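Indole-3-acetic acid-amido synthetase GH3.15 (PDB 6E1Q) catalyses the ATP-dependent conjugation of the auxin precursor indole-3-butyric acid to glutamine, and possibly cysteine, and handles the herbicide 2,4-DB in the same way. Local coordinates at residues Q201-L206 against S257-F262; L207-V212 against S272-E277; S222-I227 against E313-G318. All blocks are in the same frame, centred on the assembly; numbering follows the deposited sequence.

Contact 1: residues Q201-L206 against S257-F262; sequences QLLCGL and SGIGKF
The ring of F262 meets the sulfur of C204, which comes in obliquely: SG of C204 is 4.9 Å from the F262 ring centroid, 60° off the ring normal. Its closest ring atom is CD2 of F262, 3.8 Å from SG of C204. CB of K261, the preceding residue, lies over one face of the ring near its rim, and E208, just beyond the helix of C204, packs against the ring as well.

The second partner of the sulfur is aliphatic. CD1 of I259 comes to 3.6 Å from SG of C204, and the same methyl touches CD2 of L203 at 3.9 Å, the leucine and isoleucine side chains crossing at about a right angle. Because CG1 of I259 is anti to its backbone N (chi1 -172°), CD1 can reach both residues.

Helix 194-207 is thereby joined to helix 253-258 and the residues that continue it, 259-262. The C200-C255 disulfide links the same two helices, one turn before C204. C204 itself works differently: its thiol is used as a polarisable, largely apolar surface, giving a dispersive sulfur-aromatic contact and methyl packing where its neighbour has a covalent link.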
ATOM      1  N   GLN A 201      -5.177   6.488  19.512  1.00 27.58           N
ATOM      2  CA  GLN A 201      -5.261   7.188  18.236  1.00 29.96           C
ATOM      3  C   GLN A 201      -6.710   7.475  17.847  1.00 27.25           C
ATOM      4  O   GLN A 201      -7.019   8.551  17.325  1.00 31.55           O
ATOM      5  CB  GLN A 201      -4.528   6.340  17.193  1.00 37.55           C
ATOM      6  CG  GLN A 201      -5.095   6.272  15.813  1.00 52.97           C
ATOM      7  CD  GLN A 201      -4.030   5.811  14.819  1.00 62.53           C
ATOM      8  OE1 GLN A 201      -3.112   6.556  14.488  1.00 59.49           O
ATOM      9  NE2 GLN A 201      -4.125   4.555  14.386  1.00 71.30           N
ATOM     10  N   LEU A 202      -7.617   6.531  18.101  1.00 25.44           N
ATOM     11  CA  LEU A 202      -9.027   6.778  17.799  1.00 31.41           C
ATOM     12  C   LEU A 202      -9.638   7.762  18.801  1.00 31.02           C
ATOM     13  O   LEU A 202     -10.439   8.628  18.429  1.00 27.77           O
ATOM     14  CB  LEU A 202      -9.798   5.449  17.788  1.00 26.66           C
ATOM     15  CG  LEU A 202      -9.760   4.657  16.463  1.00 32.09           C
ATOM     16  CD1 LEU A 202     -10.320   3.238  16.647  1.00 31.06           C
ATOM     17  CD2 LEU A 202     -10.554   5.376  15.374  1.00 29.72           C
ATOM     18  N   LEU A 203      -9.274   7.649  20.078  1.00 26.91           N
ATOM     19  CA  LEU A 203      -9.763   8.620  21.053  1.00 29.67           C
ATOM     20  C   LEU A 203      -9.345  10.040  20.664  1.00 33.25           C
ATOM     21  O   LEU A 203     -10.177  10.955  20.642  1.00 34.02           O
ATOM     22  CB  LEU A 203      -9.261   8.248  22.447  1.00 23.31           C
ATOM     23  CG  LEU A 203      -9.594   9.205  23.593  1.00 32.35           C
ATOM     24  CD1 LEU A 203     -11.085   9.292  23.717  1.00 26.03           C
ATOM     25  CD2 LEU A 203      -9.018   8.626  24.861  1.00 30.58           C
ATOM     26  N   CYS A 204      -8.070  10.225  20.280  1.00 28.82           N
ATOM     27  CA  CYS A 204      -7.635  11.537  19.793  1.00 37.31           C
ATOM     28  C   CYS A 204      -8.377  11.958  18.525  1.00 33.73           C
ATOM     29  O   CYS A 204      -8.786  13.126  18.387  1.00 30.18           O
ATOM     30  CB  CYS A 204      -6.128  11.536  19.554  1.00 43.23           C
ATOM     31  SG  CYS A 204      -5.229  11.471  21.138  1.00 52.75           S
ATOM     32  N   GLY A 205      -8.541  11.037  17.576  1.00 30.24           N
ATOM     33  CA  GLY A 205      -9.230  11.395  16.349  1.00 34.30           C
ATOM     34  C   GLY A 205     -10.675  11.782  16.593  1.00 29.99           C
ATOM     35  O   GLY A 205     -11.203  12.695  15.951  1.00 28.09           O
ATOM     36  N   LEU A 206     -11.345  11.077  17.510  1.00 25.20           N
ATOM     37  CA  LEU A 206     -12.737  11.413  17.816  1.00 31.93           C
ATOM     38  C   LEU A 206     -12.829  12.739  18.560  1.00 33.74           C
ATOM     39  O   LEU A 206     -13.731  13.539  18.299  1.00 32.90           O
ATOM     40  CB  LEU A 206     -13.396  10.306  18.644  1.00 27.14           C
ATOM     41  CG  LEU A 206     -13.606   8.956  17.955  1.00 30.11           C
ATOM     42  CD1 LEU A 206     -13.966   7.924  19.015  1.00 26.81           C
ATOM     43  CD2 LEU A 206     -14.718   9.074  16.912  1.00 27.85           C
ATOM     44  N   SER A 257       0.879  10.266  29.099  1.00 68.15           N
ATOM     45  CA  SER A 257       1.450  11.602  29.232  1.00 73.72           C
ATOM     46  C   SER A 257       0.966  12.534  28.127  1.00 75.37           C
ATOM     47  O   SER A 257       0.838  13.742  28.353  1.00 83.47           O
ATOM     48  CB  SER A 257       2.977  11.528  29.237  1.00 78.77           C
ATOM     49  OG  SER A 257       3.462  10.999  28.018  1.00 86.79           O
ATOM     50  N   GLY A 258       0.673  12.001  26.937  1.00 68.85           N
ATOM     51  CA  GLY A 258       0.318  12.859  25.822  1.00 69.99           C
ATOM     52  C   GLY A 258      -1.153  13.207  25.721  1.00 75.57           C
ATOM     53  O   GLY A 258      -1.502  14.242  25.147  1.00 71.10           O
ATOM     54  N   ILE A 259      -2.034  12.368  26.278  1.00 80.88           N
ATOM     55  CA  ILE A 259      -3.463  12.461  25.971  1.00 74.58           C
ATOM     56  C   ILE A 259      -4.075  13.767  26.468  1.00 74.73           C
ATOM     57  O   ILE A 259      -5.067  14.249  25.901  1.00 65.94           O
ATOM     58  CB  ILE A 259      -4.204  11.238  26.547  1.00 68.65           C
ATOM     59  CG1 ILE A 259      -5.660  11.207  26.060  1.00 53.77           C
ATOM     60  CG2 ILE A 259      -4.142  11.243  28.076  1.00 73.20           C
ATOM     61  CD1 ILE A 259      -5.802  10.834  24.603  1.00 42.73           C
ATOM     62  N   GLY A 260      -3.502  14.364  27.520  1.00 76.63           N
ATOM     63  CA  GLY A 260      -4.043  15.593  28.083  1.00 72.38           C
ATOM     64  C   GLY A 260      -4.142  16.734  27.093  1.00 68.16           C
ATOM     65  O   GLY A 260      -4.905  17.676  27.322  1.00 68.18           O
ATOM     66  N   LYS A 261      -3.405  16.655  25.984  1.00 66.14           N
ATOM     67  CA  LYS A 261      -3.440  17.705  24.968  1.00 69.56           C
ATOM     68  C   LYS A 261      -4.829  17.858  24.362  1.00 68.45           C
ATOM     69  O   LYS A 261      -5.244  18.969  24.015  1.00 67.60           O
ATOM     70  CB  LYS A 261      -2.419  17.388  23.876  1.00 70.24           C
ATOM     71  CG  LYS A 261      -1.806  18.587  23.204  1.00 76.35           C
ATOM     72  CD  LYS A 261      -0.749  18.141  22.210  1.00 80.36           C
ATOM     73  CE  LYS A 261      -0.200  19.324  21.436  1.00 86.72           C
ATOM     74  NZ  LYS A 261      -0.295  19.152  19.957  1.00 85.00           N
ATOM     75  N   PHE A 262      -5.552  16.751  24.199  1.00 68.45           N
ATOM     76  CA  PHE A 262      -6.872  16.763  23.581  1.00 61.26           C
ATOM     77  C   PHE A 262      -7.993  16.410  24.544  1.00 52.04           C
ATOM     78  O   PHE A 262      -9.094  16.948  24.415  1.00 52.40           O
ATOM     79  CB  PHE A 262      -6.912  15.793  22.393  1.00 66.08           C
ATOM     80  CG  PHE A 262      -5.858  16.060  21.355  1.00 70.42           C
ATOM     81  CD1 PHE A 262      -5.973  17.142  20.498  1.00 77.31           C
ATOM     82  CD2 PHE A 262      -4.753  15.232  21.235  1.00 67.95           C
ATOM     83  CE1 PHE A 262      -5.004  17.395  19.531  1.00 77.15           C
ATOM     84  CE2 PHE A 262      -3.783  15.479  20.276  1.00 70.10           C
ATOM     85  CZ  PHE A 262      -3.910  16.561  19.421  1.00 70.85           C
TER

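Contact 2: residues L207-V212 against S272-E277; sequences LERDNV and SLIEQE
R209 and I274 mark the nearest backbone approach, their CA atoms 9.6 Å apart, so side chains alone bridge the gap between the bend at 207-212 and helix 268-278. The bend is a type I beta turn over E208 to N211, closed by a bond from N of N211 to O of E208 (2.8 Å), and it leads the chain from helix 194-207 into strand 212-217.

R209 carries the contact. Its CG sits between the backbone N and the carbonyl carbon (chi1 66°), which sends the chain out toward the helix before it bends at its third torsion. There it slides past I274 in the opposite direction: CD of R209 lies 4.0 Å from CG1 of I274 and equally far from CD1 of that residue. CG1 also lies over one face of the guanidinium group. Further out, NH1 of R209 reaches to 4.1 Å from CB of L273, whose side chain crosses the arginine at about a right angle.

Two of the guanidinium nitrogens bond elsewhere, NE to O of L290 and NH2 to O of R289, at the end of helix 286-290. The arginine thus ties the turn to that helix end while its aliphatic part and one face pack on helix 268-278. E277 is not in direct ionic contact: its OE1 stays 5.5 Å from NH2 of R209, and its OE2 makes salt bridges with R289 and K280, so any attraction to R209 is probably modest.

The turn is also braced from within, ND2 of N211 donating to OE1 of E208 at 3.0 Å with an N-H...O angle of 155°, from well above the carboxylate plane.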
ATOM      1  N   LEU A 207     -11.927  12.975  19.513  1.00 31.87           N
ATOM      2  CA  LEU A 207     -11.933  14.255  20.220  1.00 34.39           C
ATOM      3  C   LEU A 207     -11.740  15.420  19.260  1.00 40.91           C
ATOM      4  O   LEU A 207     -12.330  16.488  19.455  1.00 36.47           O
ATOM      5  CB  LEU A 207     -10.846  14.272  21.294  1.00 36.62           C
ATOM      6  CG  LEU A 207     -11.127  13.541  22.623  1.00 38.28           C
ATOM      7  CD1 LEU A 207      -9.818  13.239  23.326  1.00 31.95           C
ATOM      8  CD2 LEU A 207     -12.014  14.385  23.545  1.00 34.01           C
ATOM      9  N   GLU A 208     -10.949  15.226  18.203  1.00 35.18           N
ATOM     10  CA  GLU A 208     -10.641  16.285  17.252  1.00 36.80           C
ATOM     11  C   GLU A 208     -11.530  16.251  16.015  1.00 40.68           C
ATOM     12  O   GLU A 208     -11.192  16.884  15.010  1.00 40.99           O
ATOM     13  CB  GLU A 208      -9.170  16.194  16.833  1.00 37.06           C
ATOM     14  CG  GLU A 208      -8.221  16.569  17.939  1.00 52.58           C
ATOM     15  CD  GLU A 208      -8.409  18.018  18.372  1.00 69.09           C
ATOM     16  OE1 GLU A 208      -7.988  18.909  17.602  1.00 72.73           O
ATOM     17  OE2 GLU A 208      -8.978  18.256  19.464  1.00 71.16           O
ATOM     18  N   ARG A 209     -12.672  15.557  16.070  1.00 32.30           N
ATOM     19  CA  ARG A 209     -13.427  15.294  14.841  1.00 35.01           C
ATOM     20  C   ARG A 209     -13.846  16.581  14.127  1.00 39.62           C
ATOM     21  O   ARG A 209     -14.012  16.594  12.896  1.00 34.17           O
ATOM     22  CB  ARG A 209     -14.650  14.420  15.155  1.00 33.10           C
ATOM     23  CG  ARG A 209     -15.699  15.099  16.034  1.00 26.00           C
ATOM     24  CD  ARG A 209     -16.758  14.118  16.479  1.00 37.57           C
ATOM     25  NE  ARG A 209     -17.671  13.694  15.407  1.00 41.86           N
ATOM     26  CZ  ARG A 209     -18.927  14.122  15.278  1.00 41.00           C
ATOM     27  NH1 ARG A 209     -19.430  14.992  16.144  1.00 39.86           N
ATOM     28  NH2 ARG A 209     -19.688  13.671  14.295  1.00 38.14           N
ATOM     29  N   ASP A 210     -14.019  17.668  14.861  1.00 42.10           N
ATOM     30  CA  ASP A 210     -14.440  18.897  14.204  1.00 41.13           C
ATOM     31  C   ASP A 210     -13.296  19.600  13.480  1.00 43.40           C
ATOM     32  O   ASP A 210     -13.555  20.551  12.741  1.00 43.35           O
ATOM     33  CB  ASP A 210     -15.084  19.843  15.222  1.00 47.88           C
ATOM     34  CG  ASP A 210     -15.921  20.927  14.560  1.00 60.19           C
ATOM     35  OD1 ASP A 210     -16.983  20.607  13.982  1.00 61.15           O
ATOM     36  OD2 ASP A 210     -15.498  22.098  14.600  1.00 72.60           O
ATOM     37  N   ASN A 211     -12.054  19.141  13.647  1.00 44.46           N
ATOM     38  CA  ASN A 211     -10.877  19.765  13.050  1.00 43.82           C
ATOM     39  C   ASN A 211     -10.251  18.924  11.951  1.00 42.06           C
ATOM     40  O   ASN A 211      -9.165  19.268  11.459  1.00 42.70           O
ATOM     41  CB  ASN A 211      -9.830  20.042  14.125  1.00 44.71           C
ATOM     42  CG  ASN A 211     -10.315  21.027  15.140  1.00 61.84           C
ATOM     43  OD1 ASN A 211     -10.971  22.007  14.786  1.00 72.04           O
ATOM     44  ND2 ASN A 211     -10.043  20.756  16.419  1.00 56.37           N
ATOM     45  N   VAL A 212     -10.908  17.840  11.554  1.00 36.72           N
ATOM     46  CA  VAL A 212     -10.336  16.839  10.661  1.00 32.89           C
ATOM     47  C   VAL A 212     -10.878  17.082   9.255  1.00 35.96           C
ATOM     48  O   VAL A 212     -12.094  17.059   9.028  1.00 31.68           O
ATOM     49  CB  VAL A 212     -10.655  15.417  11.155  1.00 34.09           C
ATOM     50  CG1 VAL A 212     -10.269  14.346  10.115  1.00 33.79           C
ATOM     51  CG2 VAL A 212      -9.960  15.161  12.466  1.00 30.07           C
ATOM     52  N   SER A 272     -22.129  12.336  23.495  1.00 35.23           N
ATOM     53  CA  SER A 272     -23.480  11.978  23.065  1.00 40.32           C
ATOM     54  C   SER A 272     -23.609  12.043  21.548  1.00 40.54           C
ATOM     55  O   SER A 272     -24.280  11.200  20.946  1.00 43.66           O
ATOM     56  CB  SER A 272     -24.508  12.907  23.730  1.00 39.17           C
ATOM     57  OG  SER A 272     -24.710  12.548  25.078  1.00 53.19           O
ATOM     58  N   LEU A 273     -22.974  13.039  20.920  1.00 40.93           N
ATOM     59  CA  LEU A 273     -22.991  13.149  19.463  1.00 42.52           C
ATOM     60  C   LEU A 273     -22.389  11.915  18.811  1.00 35.71           C
ATOM     61  O   LEU A 273     -22.925  11.388  17.831  1.00 46.27           O
ATOM     62  CB  LEU A 273     -22.233  14.403  19.019  1.00 43.01           C
ATOM     63  CG  LEU A 273     -22.893  15.736  19.400  1.00 49.54           C
ATOM     64  CD1 LEU A 273     -22.036  16.945  18.994  1.00 48.07           C
ATOM     65  CD2 LEU A 273     -24.275  15.807  18.769  1.00 48.47           C
ATOM     66  N   ILE A 274     -21.265  11.445  19.340  1.00 31.66           N
ATOM     67  CA  ILE A 274     -20.591  10.295  18.759  1.00 31.42           C
ATOM     68  C   ILE A 274     -21.384   9.031  19.033  1.00 36.58           C
ATOM     69  O   ILE A 274     -21.505   8.158  18.162  1.00 37.44           O
ATOM     70  CB  ILE A 274     -19.155  10.202  19.302  1.00 34.44           C
ATOM     71  CG1 ILE A 274     -18.377  11.457  18.910  1.00 34.86           C
ATOM     72  CG2 ILE A 274     -18.452   8.979  18.746  1.00 32.08           C
ATOM     73  CD1 ILE A 274     -16.980  11.469  19.440  1.00 31.63           C
ATOM     74  N   GLU A 275     -21.926   8.908  20.250  1.00 38.63           N
ATOM     75  CA  GLU A 275     -22.791   7.777  20.578  1.00 38.11           C
ATOM     76  C   GLU A 275     -24.001   7.725  19.648  1.00 36.66           C
ATOM     77  O   GLU A 275     -24.409   6.643  19.216  1.00 37.03           O
ATOM     78  CB  GLU A 275     -23.228   7.860  22.054  1.00 43.05           C
ATOM     79  CG  GLU A 275     -22.148   7.417  23.077  1.00 41.67           C
ATOM     80  CD  GLU A 275     -22.312   8.042  24.473  1.00 42.74           C
ATOM     81  OE1 GLU A 275     -23.224   8.865  24.674  1.00 42.81           O
ATOM     82  OE2 GLU A 275     -21.513   7.714  25.381  1.00 43.21           O
ATOM     83  N   GLN A 276     -24.581   8.885  19.313  1.00 37.19           N
ATOM     84  CA  GLN A 276     -25.730   8.893  18.408  1.00 41.51           C
ATOM     85  C   GLN A 276     -25.383   8.279  17.060  1.00 44.74           C
ATOM     86  O   GLN A 276     -26.207   7.578  16.459  1.00 46.81           O
ATOM     87  CB  GLN A 276     -26.242  10.315  18.198  1.00 49.97           C
ATOM     88  CG  GLN A 276     -27.518  10.651  18.924  1.00 71.28           C
ATOM     89  CD  GLN A 276     -27.667  12.147  19.134  1.00 84.89           C
ATOM     90  OE1 GLN A 276     -27.519  12.931  18.194  1.00 91.27           O
ATOM     91  NE2 GLN A 276     -27.953  12.551  20.372  1.00 85.69           N
ATOM     92  N   GLU A 277     -24.177   8.554  16.553  1.00 36.87           N
ATOM     93  CA  GLU A 277     -23.766   7.985  15.271  1.00 34.86           C
ATOM     94  C   GLU A 277     -23.413   6.516  15.397  1.00 35.74           C
ATOM     95  O   GLU A 277     -23.730   5.721  14.507  1.00 37.78           O
ATOM     96  CB  GLU A 277     -22.567   8.746  14.700  1.00 34.51           C
ATOM     97  CG  GLU A 277     -22.839  10.194  14.410  1.00 43.47           C
ATOM     98  CD  GLU A 277     -24.051  10.393  13.513  1.00 46.32           C
ATOM     99  OE1 GLU A 277     -24.656  11.481  13.591  1.00 52.54           O
ATOM    100  OE2 GLU A 277     -24.388   9.474  12.724  1.00 40.44           O
TER

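Contact 3: residues S222-I227 against E313-G318; sequences SFLKVI and EFYSGG
The main interaction is a CH-pi contact between I227 and Y315. CD1 of I227 sits over one face of the Y315 ring, 3.8 Å from its centroid and 29° off the normal, and comes to 3.4 Å from CG of Y315, a tight fit. With CG1 of I227 opposite its carbonyl carbon (chi1 -68°) and the chain extended beyond it, CD1 reaches in over the base of the ring while CG2 lies over the same face near the rim, above CE1 and CZ. CD2 of F314 lies over the opposite face, toward its rim.

Ordinary apolar packing adds one touch, CD2 of L224 approaching CE2 of Y315 obliquely at 4.3 Å. Cutting Y315 back to an alanine would probably leave both I227 branches without the face they rest on and open a gap between the two helices.

Hydrogen bonds act within 313-318. OG of S316 donates to O of E313 (2.9 Å) and accepts from N of G318 (3.1 Å), an ST turn where helix 309-316 gives way to G317.

Around this pairing, F223 carries helix 220-243 onto strands 212-217 and 297-298, S316 also touches I297, and K225 reaches helix 537-547 in the C-terminal part of the chain.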
ATOM      1  N   SER A 222      -6.515  -0.933   5.473  1.00 36.41           N
ATOM      2  CA  SER A 222      -6.137  -0.425   6.791  1.00 37.41           C
ATOM      3  C   SER A 222      -7.329   0.156   7.523  1.00 34.57           C
ATOM      4  O   SER A 222      -7.412   0.054   8.751  1.00 37.37           O
ATOM      5  CB  SER A 222      -5.037   0.644   6.680  1.00 38.53           C
ATOM      6  OG  SER A 222      -4.009   0.240   5.790  1.00 33.08           O
ATOM      7  N   PHE A 223      -8.254   0.780   6.789  1.00 34.62           N
ATOM      8  CA  PHE A 223      -9.419   1.398   7.408  1.00 31.76           C
ATOM      9  C   PHE A 223     -10.364   0.374   8.018  1.00 38.66           C
ATOM     10  O   PHE A 223     -11.014   0.665   9.030  1.00 41.62           O
ATOM     11  CB  PHE A 223     -10.163   2.245   6.383  1.00 32.14           C
ATOM     12  CG  PHE A 223      -9.471   3.524   6.069  1.00 36.47           C
ATOM     13  CD1 PHE A 223      -9.511   4.573   6.964  1.00 30.53           C
ATOM     14  CD2 PHE A 223      -8.742   3.666   4.900  1.00 40.01           C
ATOM     15  CE1 PHE A 223      -8.865   5.747   6.693  1.00 36.61           C
ATOM     16  CE2 PHE A 223      -8.089   4.861   4.610  1.00 35.20           C
ATOM     17  CZ  PHE A 223      -8.146   5.898   5.512  1.00 36.83           C
ATOM     18  N   LEU A 224     -10.429  -0.831   7.448  1.00 44.19           N
ATOM     19  CA  LEU A 224     -11.334  -1.852   7.972  1.00 47.28           C
ATOM     20  C   LEU A 224     -10.927  -2.290   9.367  1.00 45.12           C
ATOM     21  O   LEU A 224     -11.781  -2.601  10.201  1.00 38.76           O
ATOM     22  CB  LEU A 224     -11.365  -3.058   7.038  1.00 44.84           C
ATOM     23  CG  LEU A 224     -11.455  -2.664   5.577  1.00 44.84           C
ATOM     24  CD1 LEU A 224     -11.392  -3.905   4.678  1.00 49.53           C
ATOM     25  CD2 LEU A 224     -12.714  -1.854   5.356  1.00 41.95           C
ATOM     26  N   LYS A 225      -9.620  -2.356   9.625  1.00 32.77           N
ATOM     27  CA  LYS A 225      -9.134  -2.670  10.960  1.00 38.56           C
ATOM     28  C   LYS A 225      -9.491  -1.558  11.952  1.00 39.10           C
ATOM     29  O   LYS A 225      -9.865  -1.833  13.091  1.00 37.27           O
ATOM     30  CB  LYS A 225      -7.625  -2.911  10.883  1.00 46.21           C
ATOM     31  CG  LYS A 225      -6.976  -3.368  12.150  1.00 54.02           C
ATOM     32  CD  LYS A 225      -7.397  -4.769  12.511  1.00 64.99           C
ATOM     33  CE  LYS A 225      -6.698  -5.255  13.763  1.00 63.41           C
ATOM     34  NZ  LYS A 225      -7.171  -6.615  14.180  1.00 72.13           N
ATOM     35  N   VAL A 226      -9.429  -0.300  11.519  1.00 27.31           N
ATOM     36  CA  VAL A 226      -9.847   0.810  12.365  1.00 27.50           C
ATOM     37  C   VAL A 226     -11.338   0.716  12.675  1.00 33.19           C
ATOM     38  O   VAL A 226     -11.766   0.888  13.822  1.00 27.25           O
ATOM     39  CB  VAL A 226      -9.497   2.149  11.683  1.00 24.81           C
ATOM     40  CG1 VAL A 226     -10.094   3.298  12.457  1.00 29.83           C
ATOM     41  CG2 VAL A 226      -7.969   2.329  11.613  1.00 32.37           C
ATOM     42  N   ILE A 227     -12.146   0.425  11.662  1.00 30.43           N
ATOM     43  CA  ILE A 227     -13.591   0.360  11.850  1.00 34.44           C
ATOM     44  C   ILE A 227     -13.961  -0.814  12.751  1.00 36.45           C
ATOM     45  O   ILE A 227     -14.844  -0.704  13.613  1.00 34.06           O
ATOM     46  CB  ILE A 227     -14.275   0.268  10.475  1.00 39.18           C
ATOM     47  CG1 ILE A 227     -14.081   1.577   9.719  1.00 37.69           C
ATOM     48  CG2 ILE A 227     -15.757  -0.109  10.626  1.00 39.41           C
ATOM     49  CD1 ILE A 227     -14.681   1.592   8.351  1.00 34.84           C
ATOM     50  N   GLU A 313     -16.161   2.179   0.222  1.00 26.28           N
ATOM     51  CA  GLU A 313     -17.144   3.168  -0.210  1.00 28.62           C
ATOM     52  C   GLU A 313     -18.418   3.062   0.621  1.00 32.50           C
ATOM     53  O   GLU A 313     -19.053   4.074   0.924  1.00 32.74           O
ATOM     54  CB  GLU A 313     -17.457   3.001  -1.702  1.00 28.46           C
ATOM     55  CG  GLU A 313     -16.275   3.378  -2.609  1.00 35.24           C
ATOM     56  CD  GLU A 313     -16.601   3.333  -4.104  1.00 41.88           C
ATOM     57  OE1 GLU A 313     -17.550   2.623  -4.497  1.00 44.27           O
ATOM     58  OE2 GLU A 313     -15.882   3.994  -4.892  1.00 44.08           O
ATOM     59  N   PHE A 314     -18.808   1.843   0.988  1.00 29.83           N
ATOM     60  CA  PHE A 314     -19.955   1.657   1.871  1.00 29.12           C
ATOM     61  C   PHE A 314     -19.769   2.418   3.185  1.00 36.37           C
ATOM     62  O   PHE A 314     -20.689   3.091   3.668  1.00 35.54           O
ATOM     63  CB  PHE A 314     -20.157   0.164   2.130  1.00 34.38           C
ATOM     64  CG  PHE A 314     -21.180  -0.142   3.189  1.00 37.40           C
ATOM     65  CD1 PHE A 314     -22.528  -0.026   2.921  1.00 30.27           C
ATOM     66  CD2 PHE A 314     -20.786  -0.541   4.460  1.00 36.29           C
ATOM     67  CE1 PHE A 314     -23.475  -0.318   3.898  1.00 32.29           C
ATOM     68  CE2 PHE A 314     -21.716  -0.829   5.422  1.00 35.47           C
ATOM     69  CZ  PHE A 314     -23.074  -0.720   5.133  1.00 32.36           C
ATOM     70  N   TYR A 315     -18.583   2.323   3.780  1.00 30.61           N
ATOM     71  CA  TYR A 315     -18.304   3.053   5.014  1.00 34.92           C
ATOM     72  C   TYR A 315     -18.048   4.541   4.796  1.00 36.46           C
ATOM     73  O   TYR A 315     -18.047   5.293   5.770  1.00 31.17           O
ATOM     74  CB  TYR A 315     -17.090   2.438   5.717  1.00 32.04           C
ATOM     75  CG  TYR A 315     -17.358   1.067   6.283  1.00 29.34           C
ATOM     76  CD1 TYR A 315     -18.426   0.845   7.144  1.00 36.35           C
ATOM     77  CD2 TYR A 315     -16.565  -0.017   5.929  1.00 36.56           C
ATOM     78  CE1 TYR A 315     -18.678  -0.430   7.661  1.00 38.64           C
ATOM     79  CE2 TYR A 315     -16.809  -1.282   6.442  1.00 37.13           C
ATOM     80  CZ  TYR A 315     -17.863  -1.485   7.291  1.00 37.98           C
ATOM     81  OH  TYR A 315     -18.097  -2.749   7.789  1.00 48.15           O
ATOM     82  N   SER A 316     -17.843   4.982   3.550  1.00 30.03           N
ATOM     83  CA  SER A 316     -17.336   6.322   3.283  1.00 35.03           C
ATOM     84  C   SER A 316     -18.423   7.381   3.245  1.00 36.59           C
ATOM     85  O   SER A 316     -18.115   8.563   3.432  1.00 38.03           O
ATOM     86  CB  SER A 316     -16.596   6.355   1.946  1.00 39.27           C
ATOM     87  OG  SER A 316     -17.524   6.550   0.880  1.00 51.99           O
ATOM     88  N   GLY A 317     -19.665   7.000   2.968  1.00 31.52           N
ATOM     89  CA  GLY A 317     -20.717   7.996   2.848  1.00 35.10           C
ATOM     90  C   GLY A 317     -20.467   9.023   1.768  1.00 42.69           C
ATOM     91  O   GLY A 317     -20.858  10.188   1.919  1.00 49.66           O
ATOM     92  N   GLY A 318     -19.808   8.625   0.685  1.00 35.26           N
ATOM     93  CA  GLY A 318     -19.576   9.534  -0.420  1.00 37.29           C
ATOM     94  C   GLY A 318     -18.296  10.342  -0.343  1.00 40.28           C
ATOM     95  O   GLY A 318     -17.986  11.063  -1.300  1.00 46.76           O
TER

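How the contacts relate
Contact 1 is buried though peripheral to the chain; contacts 2 and 3 are only partly buried, and contact 3 lies closest to the chain's centre. Contacts 1 and 2 adjoin, sharing helix 194-207 and its exit: CD1 of L207 packs on the backbone of F262, and L206 on I274. Helix 220-243 joins all three, supplying 222-227 to contact 3, V226 to L202, and I241 to both L203 and I274. Chemistry changes with place: sulfur, methyl and ring in contact 1; an arginine in contact 2, whose charged end bonds to carbonyls beyond the segments; a ring face under an isoleucine in contact 3, which does not touch contact 2.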